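Local coordinates for protein L-aspartate semialdehyde sulfurtransferase (Methanocaldococcus jannaschii, PDB 3KPB) that probably helps make homocysteine from aspartate semialdehyde and sulfide, its C-terminal CBS domain pair, the part described here, binding S-adenosylmethionine and methylthioadenosine, at residues V3-T13 / V98-V109. Numbering follows the deposited sequence.
Sequences VKDILSKPPIT and VVDDYRRVVGIV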
ATOM      1  N   VAL A   3       2.868 -15.153  19.619  1.00 40.62           N
ATOM      2  CA  VAL A   3       1.902 -14.628  18.650  1.00 39.67           C
ATOM      3  C   VAL A   3       0.456 -14.997  19.007  1.00 39.90           C
ATOM      4  O   VAL A   3      -0.406 -14.115  19.067  1.00 39.78           O
ATOM      5  CB  VAL A   3       2.240 -15.075  17.198  1.00 39.43           C
ATOM      6  CG1 VAL A   3       1.050 -14.879  16.267  1.00 38.65           C
ATOM      7  CG2 VAL A   3       3.434 -14.306  16.673  1.00 38.40           C
ATOM      8  N   LYS A   4       0.202 -16.289  19.245  1.00 40.22           N
ATOM      9  CA  LYS A   4      -1.157 -16.811  19.517  1.00 40.70           C
ATOM     10  C   LYS A   4      -1.826 -16.049  20.664  1.00 40.70           C
ATOM     11  O   LYS A   4      -3.054 -16.037  20.811  1.00 40.76           O
ATOM     12  CB  LYS A   4      -1.115 -18.322  19.810  1.00 40.86           C
ATOM     13  CG  LYS A   4      -0.597 -18.733  21.202  1.00 41.65           C
ATOM     14  CD  LYS A   4      -0.054 -20.179  21.240  1.00 42.81           C
ATOM     15  CE  LYS A   4      -1.191 -21.246  21.007  1.00 43.40           C
ATOM     16  NZ  LYS A   4      -1.616 -21.317  19.545  1.00 43.77           N
ATOM     17  N   ASP A   5      -0.962 -15.411  21.452  1.00 40.61           N
ATOM     18  CA  ASP A   5      -1.285 -14.561  22.592  1.00 40.40           C
ATOM     19  C   ASP A   5      -1.896 -13.219  22.211  1.00 39.68           C
ATOM     20  O   ASP A   5      -2.856 -12.744  22.868  1.00 39.79           O
ATOM     21  CB  ASP A   5       0.012 -14.213  23.327  1.00 40.71           C
ATOM     22  CG  ASP A   5       0.422 -15.248  24.350  1.00 41.40           C
ATOM     23  OD1 ASP A   5       1.358 -14.942  25.135  1.00 41.94           O
ATOM     24  OD2 ASP A   5      -0.169 -16.351  24.390  1.00 41.99           O
ATOM     25  N   ILE A   6      -1.324 -12.585  21.188  1.00 38.46           N
ATOM     26  CA  ILE A   6      -1.644 -11.193  20.861  1.00 37.04           C
ATOM     27  C   ILE A   6      -2.731 -11.068  19.799  1.00 35.88           C
ATOM     28  O   ILE A   6      -3.142  -9.958  19.441  1.00 35.83           O
ATOM     29  CB  ILE A   6      -0.389 -10.401  20.424  1.00 37.17           C
ATOM     30  CG1 ILE A   6       0.027 -10.785  18.991  1.00 37.05           C
ATOM     31  CG2 ILE A   6       0.749 -10.612  21.426  1.00 37.24           C
ATOM     32  CD1 ILE A   6       0.801  -9.694  18.262  1.00 37.09           C
ATOM     33  N   LEU A   7      -3.187 -12.212  19.298  1.00 34.31           N
ATOM     34  CA  LEU A   7      -4.295 -12.259  18.358  1.00 32.69           C
ATOM     35  C   LEU A   7      -5.580 -11.833  19.053  1.00 31.49           C
ATOM     36  O   LEU A   7      -5.920 -12.353  20.118  1.00 31.38           O
ATOM     37  CB  LEU A   7      -4.430 -13.667  17.783  1.00 32.76           C
ATOM     38  CG  LEU A   7      -3.785 -13.983  16.425  1.00 32.63           C
ATOM     39  CD1 LEU A   7      -2.627 -13.025  16.035  1.00 32.37           C
ATOM     40  CD2 LEU A   7      -3.325 -15.426  16.384  1.00 32.00           C
ATOM     41  N   SER A   8      -6.293 -10.890  18.444  1.00 29.81           N
ATOM     42  CA  SER A   8      -7.418 -10.238  19.102  1.00 28.26           C
ATOM     43  C   SER A   8      -8.754 -10.432  18.387  1.00 27.28           C
ATOM     44  O   SER A   8      -9.813 -10.141  18.948  1.00 26.78           O
ATOM     45  CB  SER A   8      -7.128  -8.745  19.249  1.00 28.18           C
ATOM     46  OG  SER A   8      -6.979  -8.135  17.973  1.00 28.24           O
ATOM     47  N   LYS A   9      -8.707 -10.931  17.157  1.00 26.26           N
ATOM     48  CA  LYS A   9      -9.887 -10.959  16.301  1.00 25.37           C
ATOM     49  C   LYS A   9      -9.812 -12.138  15.340  1.00 24.98           C
ATOM     50  O   LYS A   9      -8.725 -12.695  15.146  1.00 24.80           O
ATOM     51  CB  LYS A   9      -9.971  -9.651  15.518  1.00 25.23           C
ATOM     52  CG  LYS A   9      -8.758  -9.395  14.641  1.00 24.60           C
ATOM     53  CD  LYS A   9      -8.735  -7.970  14.168  1.00 24.13           C
ATOM     54  CE  LYS A   9      -7.597  -7.720  13.207  1.00 25.41           C
ATOM     55  NZ  LYS A   9      -7.507  -6.257  12.875  1.00 26.45           N
ATOM     56  N   PRO A  10     -10.957 -12.521  14.729  1.00 24.58           N
ATOM     57  CA  PRO A  10     -10.963 -13.650  13.798  1.00 23.96           C
ATOM     58  C   PRO A  10     -10.133 -13.381  12.545  1.00 22.96           C
ATOM     59  O   PRO A  10      -9.937 -12.219  12.177  1.00 22.91           O
ATOM     60  CB  PRO A  10     -12.443 -13.782  13.413  1.00 24.18           C
ATOM     61  CG  PRO A  10     -13.190 -13.099  14.495  1.00 24.66           C
ATOM     62  CD  PRO A  10     -12.313 -11.964  14.903  1.00 24.64           C
ATOM     63  N   PRO A  11      -9.638 -14.448  11.893  1.00 21.91           N
ATOM     64  CA  PRO A  11      -8.964 -14.269  10.616  1.00 20.80           C
ATOM     65  C   PRO A  11      -9.969 -13.880   9.529  1.00 19.54           C
ATOM     66  O   PRO A  11     -11.136 -14.268   9.600  1.00 19.65           O
ATOM     67  CB  PRO A  11      -8.361 -15.651  10.336  1.00 20.86           C
ATOM     68  CG  PRO A  11      -9.224 -16.606  11.070  1.00 21.57           C
ATOM     69  CD  PRO A  11      -9.816 -15.875  12.242  1.00 22.02           C
ATOM     70  N   ILE A  12      -9.526 -13.088   8.559  1.00 17.77           N
ATOM     71  CA  ILE A  12     -10.335 -12.795   7.380  1.00 17.21           C
ATOM     72  C   ILE A  12      -9.553 -13.321   6.184  1.00 16.67           C
ATOM     73  O   ILE A  12      -8.433 -12.873   5.917  1.00 16.85           O
ATOM     74  CB  ILE A  12     -10.652 -11.287   7.228  1.00 17.17           C
ATOM     75  CG1 ILE A  12     -11.533 -10.817   8.392  1.00 18.17           C
ATOM     76  CG2 ILE A  12     -11.340 -11.017   5.884  1.00 17.01           C
ATOM     77  CD1 ILE A  12     -11.629  -9.320   8.545  1.00 19.67           C
ATOM     78  N   THR A  13     -10.145 -14.286   5.480  1.00 16.16           N
ATOM     79  CA  THR A  13      -9.499 -14.940   4.342  1.00 15.49           C
ATOM     80  C   THR A  13     -10.446 -14.950   3.145  1.00 15.87           C
ATOM     81  O   THR A  13     -11.628 -14.618   3.274  1.00 16.43           O
ATOM     82  CB  THR A  13      -9.090 -16.396   4.673  1.00 15.72           C
ATOM     83  OG1 THR A  13     -10.262 -17.170   4.959  1.00 16.44           O
ATOM     84  CG2 THR A  13      -8.143 -16.447   5.873  1.00 14.47           C
ATOM     85  N   VAL A  98      -0.801 -15.794  10.250  1.00 16.60           N
ATOM     86  CA  VAL A  98      -0.413 -16.703  11.315  1.00 16.39           C
ATOM     87  C   VAL A  98      -1.028 -18.061  10.970  1.00 16.28           C
ATOM     88  O   VAL A  98      -2.238 -18.156  10.721  1.00 16.41           O
ATOM     89  CB  VAL A  98      -0.894 -16.189  12.691  1.00 16.15           C
ATOM     90  CG1 VAL A  98      -0.419 -17.112  13.798  1.00 16.67           C
ATOM     91  CG2 VAL A  98      -0.389 -14.766  12.935  1.00 16.84           C
ATOM     92  N   VAL A  99      -0.180 -19.090  10.916  1.00 16.11           N
ATOM     93  CA  VAL A  99      -0.597 -20.438  10.525  1.00 16.50           C
ATOM     94  C   VAL A  99      -0.326 -21.442  11.641  1.00 16.62           C
ATOM     95  O   VAL A  99       0.517 -21.204  12.515  1.00 16.79           O
ATOM     96  CB  VAL A  99       0.083 -20.924   9.195  1.00 16.54           C
ATOM     97  CG1 VAL A  99      -0.323 -20.036   8.022  1.00 16.79           C
ATOM     98  CG2 VAL A  99       1.608 -20.990   9.323  1.00 16.95           C
ATOM     99  N   ASP A 100      -1.058 -22.552  11.618  1.00 16.54           N
ATOM    100  CA  ASP A 100      -0.758 -23.670  12.505  1.00 16.66           C
ATOM    101  C   ASP A 100       0.015 -24.764  11.751  1.00 16.58           C
ATOM    102  O   ASP A 100       0.390 -24.585  10.581  1.00 16.03           O
ATOM    103  CB  ASP A 100      -2.029 -24.204  13.204  1.00 16.89           C
ATOM    104  CG  ASP A 100      -3.046 -24.820  12.239  1.00 17.04           C
ATOM    105  OD1 ASP A 100      -2.680 -25.175  11.096  1.00 17.20           O
ATOM    106  OD2 ASP A 100      -4.225 -24.972  12.643  1.00 18.07           O
ATOM    107  N   ASP A 101       0.247 -25.892  12.419  1.00 16.69           N
ATOM    108  CA  ASP A 101       1.003 -27.006  11.837  1.00 17.07           C
ATOM    109  C   ASP A 101       0.307 -27.683  10.644  1.00 16.74           C
ATOM    110  O   ASP A 101       0.946 -28.435   9.909  1.00 16.98           O
ATOM    111  CB  ASP A 101       1.341 -28.054  12.909  1.00 17.54           C
ATOM    112  CG  ASP A 101       2.542 -27.664  13.779  1.00 18.99           C
ATOM    113  OD1 ASP A 101       3.317 -26.754  13.410  1.00 20.68           O
ATOM    114  OD2 ASP A 101       2.722 -28.294  14.841  1.00 20.96           O
ATOM    115  N   TYR A 102      -0.990 -27.430  10.457  1.00 16.19           N
ATOM    116  CA  TYR A 102      -1.735 -28.003   9.326  1.00 16.43           C
ATOM    117  C   TYR A 102      -1.962 -26.988   8.208  1.00 16.90           C
ATOM    118  O   TYR A 102      -2.680 -27.263   7.244  1.00 17.14           O
ATOM    119  CB  TYR A 102      -3.055 -28.618   9.812  1.00 16.47           C
ATOM    120  CG  TYR A 102      -2.810 -29.801  10.707  1.00 16.20           C
ATOM    121  CD1 TYR A 102      -2.649 -31.074  10.166  1.00 17.34           C
ATOM    122  CD2 TYR A 102      -2.682 -29.644  12.094  1.00 16.92           C
ATOM    123  CE1 TYR A 102      -2.389 -32.167  10.973  1.00 17.48           C
ATOM    124  CE2 TYR A 102      -2.422 -30.738  12.918  1.00 17.32           C
ATOM    125  CZ  TYR A 102      -2.279 -31.996  12.345  1.00 17.55           C
ATOM    126  OH  TYR A 102      -2.023 -33.102  13.122  1.00 18.68           O
ATOM    127  N   ARG A 103      -1.330 -25.821   8.349  1.00 17.22           N
ATOM    128  CA  ARG A 103      -1.407 -24.722   7.370  1.00 18.14           C
ATOM    129  C   ARG A 103      -2.753 -23.981   7.338  1.00 17.75           C
ATOM    130  O   ARG A 103      -3.063 -23.275   6.371  1.00 17.62           O
ATOM    131  CB  ARG A 103      -0.992 -25.197   5.966  1.00 18.74           C
ATOM    132  CG  ARG A 103       0.479 -25.002   5.666  1.00 21.56           C
ATOM    133  CD  ARG A 103       0.682 -23.810   4.755  1.00 25.46           C
ATOM    134  NE  ARG A 103       1.916 -23.094   5.060  1.00 28.27           N
ATOM    135  CZ  ARG A 103       2.416 -22.101   4.329  1.00 29.34           C
ATOM    136  NH1 ARG A 103       1.799 -21.699   3.225  1.00 30.29           N
ATOM    137  NH2 ARG A 103       3.547 -21.513   4.702  1.00 30.35           N
ATOM    138  N   ARG A 104      -3.544 -24.132   8.398  1.00 17.50           N
ATOM    139  CA  ARG A 104      -4.753 -23.322   8.566  1.00 17.67           C
ATOM    140  C   ARG A 104      -4.376 -21.906   8.992  1.00 17.55           C
ATOM    141  O   ARG A 104      -3.411 -21.709   9.731  1.00 17.73           O
ATOM    142  CB  ARG A 104      -5.684 -23.925   9.618  1.00 17.91           C
ATOM    143  CG  ARG A 104      -6.225 -25.280   9.256  1.00 19.66           C
ATOM    144  CD  ARG A 104      -7.325 -25.705  10.205  1.00 22.04           C
ATOM    145  NE  ARG A 104      -7.770 -27.047   9.854  1.00 24.20           N
ATOM    146  CZ  ARG A 104      -8.733 -27.319   8.979  1.00 25.34           C
ATOM    147  NH1 ARG A 104      -9.391 -26.339   8.365  1.00 26.13           N
ATOM    148  NH2 ARG A 104      -9.044 -28.589   8.724  1.00 25.96           N
ATOM    149  N   VAL A 105      -5.148 -20.921   8.545  1.00 17.16           N
ATOM    150  CA  VAL A 105      -4.871 -19.535   8.911  1.00 17.06           C
ATOM    151  C   VAL A 105      -5.596 -19.201  10.213  1.00 17.43           C
ATOM    152  O   VAL A 105      -6.827 -19.211  10.262  1.00 17.99           O
ATOM    153  CB  VAL A 105      -5.271 -18.548   7.774  1.00 16.61           C
ATOM    154  CG1 VAL A 105      -5.049 -17.102   8.207  1.00 16.82           C
ATOM    155  CG2 VAL A 105      -4.482 -18.846   6.495  1.00 16.57           C
ATOM    156  N   VAL A 106      -4.841 -18.909  11.270  1.00 17.74           N
ATOM    157  CA  VAL A 106      -5.464 -18.658  12.572  1.00 18.58           C
ATOM    158  C   VAL A 106      -5.630 -17.163  12.861  1.00 18.67           C
ATOM    159  O   VAL A 106      -6.395 -16.773  13.750  1.00 19.08           O
ATOM    160  CB  VAL A 106      -4.731 -19.386  13.737  1.00 18.83           C
ATOM    161  CG1 VAL A 106      -4.861 -20.904  13.586  1.00 19.69           C
ATOM    162  CG2 VAL A 106      -3.272 -18.970  13.811  1.00 19.55           C
ATOM    163  N   GLY A 107      -4.905 -16.336  12.111  1.00 18.61           N
ATOM    164  CA  GLY A 107      -5.012 -14.888  12.235  1.00 18.73           C
ATOM    165  C   GLY A 107      -4.004 -14.174  11.363  1.00 18.66           C
ATOM    166  O   GLY A 107      -3.397 -14.779  10.473  1.00 18.23           O
ATOM    167  N   ILE A 108      -3.833 -12.882  11.618  1.00 19.04           N
ATOM    168  CA  ILE A 108      -2.817 -12.088  10.942  1.00 20.22           C
ATOM    169  C   ILE A 108      -2.242 -11.059  11.908  1.00 20.41           C
ATOM    170  O   ILE A 108      -2.955 -10.519  12.761  1.00 20.41           O
ATOM    171  CB  ILE A 108      -3.355 -11.420   9.646  1.00 20.45           C
ATOM    172  CG1 ILE A 108      -2.224 -10.705   8.898  1.00 21.34           C
ATOM    173  CG2 ILE A 108      -4.510 -10.460   9.957  1.00 21.17           C
ATOM    174  CD1 ILE A 108      -2.407 -10.660   7.403  1.00 22.43           C
ATOM    175  N   VAL A 109      -0.939 -10.824  11.778  1.00 20.95           N
ATOM    176  CA  VAL A 109      -0.225  -9.832  12.571  1.00 21.69           C
ATOM    177  C   VAL A 109       0.308  -8.724  11.662  1.00 21.84           C
ATOM    178  O   VAL A 109       0.975  -8.997  10.664  1.00 21.32           O
ATOM    179  CB  VAL A 109       0.936 -10.483  13.370  1.00 21.87           C
ATOM    180  CG1 VAL A 109       1.830  -9.427  14.003  1.00 22.47           C
ATOM    181  CG2 VAL A 109       0.383 -11.404  14.446  1.00 22.41           C
TER
HETATM  182  O   HOH W   1      -5.925 -11.786  13.349  1.00 21.32           O
HETATM  183  O   HOH W   2      -6.947 -14.698  15.483  1.00 35.85           O
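Lys9 O is gripped by two waters that tie it to strand 105-110. One lies 2.7 Å from Lys9 O and also donates to Val106 O, at 2.8 Å; the other accepts from Ile108 N at 2.9 Å and gives Lys9 O a weak bond. No direct hydrogen bond joins the segments; the two waters bridge them. Beside them the Pro11 ring rests on the strand backbone, CG 3.6 Å from Val105 O and CB 3.9 Å from Gly107 CA. Farther along, Thr13 CG2 and Val105 CG1 meet tip to tip; Val38 of strand 35-38 touches both residues. At the other end Val3 CG1, turned anti to its own N (chi1 164°), meets both methyls of Val98, 3.6 Å from each. Leu7 CD1 lies 3.8 Å from Val109 CG2, the two side chains crossing at about a right angle, and Ile6 CD1 reaches the same methyl. Val106 and Gly107 both face Val98 in a classic beta bulge, whose bonds are Val106 N to Val98 O and Val98 N to Gly107 O. Segment 3-13 runs along the second motif's sheet, and its Ser8 and Ile12 belong to the methylthioadenosine site. The N-terminal lead-in to the first motif's sheet thus packs on the sheet of the second, joining the two motifs, an arrangement consistent with a CBS domain pair.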